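Local coordinates for globin protein (Ramazzottius varieornatus, PDB 5ZIQ) that binds heme through two axial histidines as a hexacoordinated globin and, like other members of its family, may bind oxygen, at residues K28-K33 with E151-I156. Residues are numbered along the deposited sequence; the frame is centred on the assembly and turned at random.
Sequences KFSLVK and ERIYKI
Leu31 sets its CD1 methyl obliquely against the CD1-CE1 flank of the Tyr154 ring, meeting CE1 at 3.5 Å and reaching CD1 of the ring at 4.0 Å. CG of Leu31 stands anti to the backbone N (chi1 170°), which carries the branched end toward the tyrosine although the CB bond itself does not aim at the facing helix. Ile153 adds two contacts, one from each branch. Its CG2 methyl lies 4.1 Å from CB of Leu31, while the longer arm ends at CD1, 3.7 Å from CB of Ser30, so the isoleucine spans two successive residues of the facing helix. Small Ser30 contributes its CB here, its OG being turned to a weak hydrogen bond with the carbonyl O of Arg26 in the preceding turn. The axes of segments 28-33 and 151-156 approach to 10.0 Å at nearly a right angle (-94°), and Leu31 and Ile153 bring their CA atoms to 7.0 Å at the crossing. Contact between the two segments is apolar, but polar ties flank it: Tyr154 OH is hydrogen-bonded to Ser34 OG, about one turn beyond Leu31 on helix 25-38, and Arg152 forms a salt bridge with Asp27. The side chain of Tyr154 lies about 12 Å from the heme, so the contact stands away from the heme site. The steep crossing of an N-terminal helix over the C-terminal one recalls the A/H helix pair of the globin fold. Helix 25-38 thus crosses the early turns of helix 148-170, with Leu31 also packed on Trp157 and Tyr154 on Leu138 and Leu142 of helix 127-142.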
loop_
_atom_site.group_PDB
_atom_site.type_symbol
_atom_site.label_atom_id
_atom_site.label_comp_id
_atom_site.label_asym_id
_atom_site.label_seq_id
_atom_site.Cartn_x
_atom_site.Cartn_y
_atom_site.Cartn_z
ATOM N N LYS A 28 -16.647 -6.506 2.138
ATOM C CA LYS A 28 -16.114 -5.424 2.951
ATOM C C LYS A 28 -15.838 -5.891 4.367
ATOM O O LYS A 28 -14.793 -5.567 4.918
ATOM C CB LYS A 28 -17.046 -4.223 2.946
ATOM C CG LYS A 28 -16.532 -3.012 3.715
ATOM C CD LYS A 28 -17.449 -1.804 3.548
ATOM C CE LYS A 28 -18.841 -2.021 4.106
ATOM N NZ LYS A 28 -19.602 -0.757 3.935
ATOM N N PHE A 29 -16.765 -6.653 4.959
ATOM C CA PHE A 29 -16.513 -7.155 6.302
ATOM C C PHE A 29 -15.303 -8.086 6.311
ATOM O O PHE A 29 -14.469 -7.990 7.227
ATOM C CB PHE A 29 -17.750 -7.874 6.861
ATOM C CG PHE A 29 -17.560 -8.366 8.268
ATOM C CD1 PHE A 29 -17.387 -7.450 9.306
ATOM C CD2 PHE A 29 -17.512 -9.733 8.550
ATOM C CE1 PHE A 29 -17.217 -7.888 10.621
ATOM C CE2 PHE A 29 -17.347 -10.180 9.859
ATOM C CZ PHE A 29 -17.188 -9.251 10.886
ATOM N N SER A 30 -15.169 -8.931 5.278
ATOM C CA SER A 30 -14.004 -9.835 5.176
ATOM C C SER A 30 -12.695 -9.031 5.116
ATOM O O SER A 30 -11.698 -9.381 5.768
ATOM C CB SER A 30 -14.127 -10.755 3.957
ATOM O OG SER A 30 -15.183 -11.690 4.130
ATOM N N LEU A 31 -12.694 -7.957 4.332
ATOM C CA LEU A 31 -11.552 -7.045 4.262
ATOM C C LEU A 31 -11.201 -6.451 5.638
ATOM O O LEU A 31 -10.064 -6.529 6.070
ATOM C CB LEU A 31 -11.813 -5.917 3.250
ATOM C CG LEU A 31 -10.767 -4.785 3.288
ATOM C CD1 LEU A 31 -9.423 -5.228 2.736
ATOM C CD2 LEU A 31 -11.254 -3.535 2.575
ATOM N N VAL A 32 -12.191 -5.860 6.308
ATOM C CA VAL A 32 -11.964 -5.215 7.597
ATOM C C VAL A 32 -11.428 -6.228 8.628
ATOM O O VAL A 32 -10.480 -5.915 9.358
ATOM C CB VAL A 32 -13.240 -4.469 8.065
ATOM C CG1 VAL A 32 -13.102 -3.943 9.492
ATOM C CG2 VAL A 32 -13.537 -3.326 7.110
ATOM N N LYS A 33 -12.026 -7.430 8.690
ATOM C CA LYS A 33 -11.546 -8.454 9.646
ATOM C C LYS A 33 -10.118 -8.884 9.352
ATOM O O LYS A 33 -9.294 -9.005 10.268
ATOM C CB LYS A 33 -12.398 -9.717 9.614
ATOM C CG LYS A 33 -13.710 -9.720 10.350
ATOM C CD LYS A 33 -14.130 -11.189 10.577
ATOM C CE LYS A 33 -14.312 -11.999 9.280
ATOM N NZ LYS A 33 -15.075 -13.269 9.480
ATOM N N GLU A 151 -7.604 -13.361 -1.155
ATOM C CA GLU A 151 -6.822 -12.992 -2.330
ATOM C C GLU A 151 -7.696 -12.264 -3.362
ATOM O O GLU A 151 -7.302 -11.213 -3.884
ATOM C CB GLU A 151 -6.184 -14.236 -2.969
ATOM C CG GLU A 151 -5.331 -13.897 -4.187
ATOM C CD GLU A 151 -4.531 -15.069 -4.729
ATOM O OE1 GLU A 151 -4.506 -16.136 -4.085
ATOM O OE2 GLU A 151 -3.913 -14.913 -5.807
ATOM N N ARG A 152 -8.859 -12.835 -3.641
ATOM C CA ARG A 152 -9.813 -12.237 -4.587
ATOM C C ARG A 152 -10.187 -10.819 -4.135
ATOM O O ARG A 152 -10.166 -9.866 -4.928
ATOM C CB ARG A 152 -11.070 -13.107 -4.697
ATOM C CG ARG A 152 -12.170 -12.548 -5.602
ATOM C CD ARG A 152 -13.430 -13.402 -5.516
ATOM N NE ARG A 152 -14.015 -13.496 -4.181
ATOM C CZ ARG A 152 -14.802 -12.573 -3.634
ATOM N NH1 ARG A 152 -15.157 -11.483 -4.296
ATOM N NH2 ARG A 152 -15.250 -12.751 -2.397
ATOM N N ILE A 153 -10.540 -10.694 -2.858
ATOM C CA ILE A 153 -11.019 -9.404 -2.317
ATOM C C ILE A 153 -9.889 -8.378 -2.320
ATOM O O ILE A 153 -10.100 -7.211 -2.717
ATOM C CB ILE A 153 -11.603 -9.574 -0.891
ATOM C CG1 ILE A 153 -12.896 -10.400 -0.981
ATOM C CG2 ILE A 153 -11.774 -8.227 -0.147
ATOM C CD1 ILE A 153 -13.375 -10.959 0.343
ATOM N N TYR A 154 -8.699 -8.787 -1.868
ATOM C CA TYR A 154 -7.565 -7.856 -1.879
ATOM C C TYR A 154 -7.212 -7.379 -3.281
ATOM O O TYR A 154 -6.901 -6.207 -3.458
ATOM C CB TYR A 154 -6.321 -8.444 -1.188
ATOM C CG TYR A 154 -6.342 -8.306 0.333
ATOM C CD1 TYR A 154 -6.356 -7.040 0.950
ATOM C CD2 TYR A 154 -6.335 -9.447 1.158
ATOM C CE1 TYR A 154 -6.377 -6.921 2.344
ATOM C CE2 TYR A 154 -6.354 -9.326 2.565
ATOM C CZ TYR A 154 -6.382 -8.059 3.134
ATOM O OH TYR A 154 -6.386 -7.925 4.517
ATOM N N LYS A 155 -7.319 -8.256 -4.278
ATOM C CA LYS A 155 -6.992 -7.853 -5.648
ATOM C C LYS A 155 -7.982 -6.767 -6.101
ATOM O O LYS A 155 -7.556 -5.774 -6.699
ATOM C CB LYS A 155 -6.981 -9.063 -6.571
ATOM C CG LYS A 155 -5.710 -9.899 -6.439
ATOM C CD LYS A 155 -5.818 -11.134 -7.317
ATOM C CE LYS A 155 -4.537 -11.964 -7.262
ATOM N NZ LYS A 155 -4.666 -13.237 -8.022
ATOM N N ILE A 156 -9.272 -6.924 -5.768
ATOM C CA ILE A 156 -10.277 -5.926 -6.153
ATOM C C ILE A 156 -10.015 -4.596 -5.452
ATOM O O ILE A 156 -10.010 -3.509 -6.070
ATOM C CB ILE A 156 -11.707 -6.396 -5.776
ATOM C CG1 ILE A 156 -12.086 -7.644 -6.596
ATOM C CG2 ILE A 156 -12.725 -5.260 -5.981
ATOM C CD1 ILE A 156 -13.349 -8.355 -6.110
#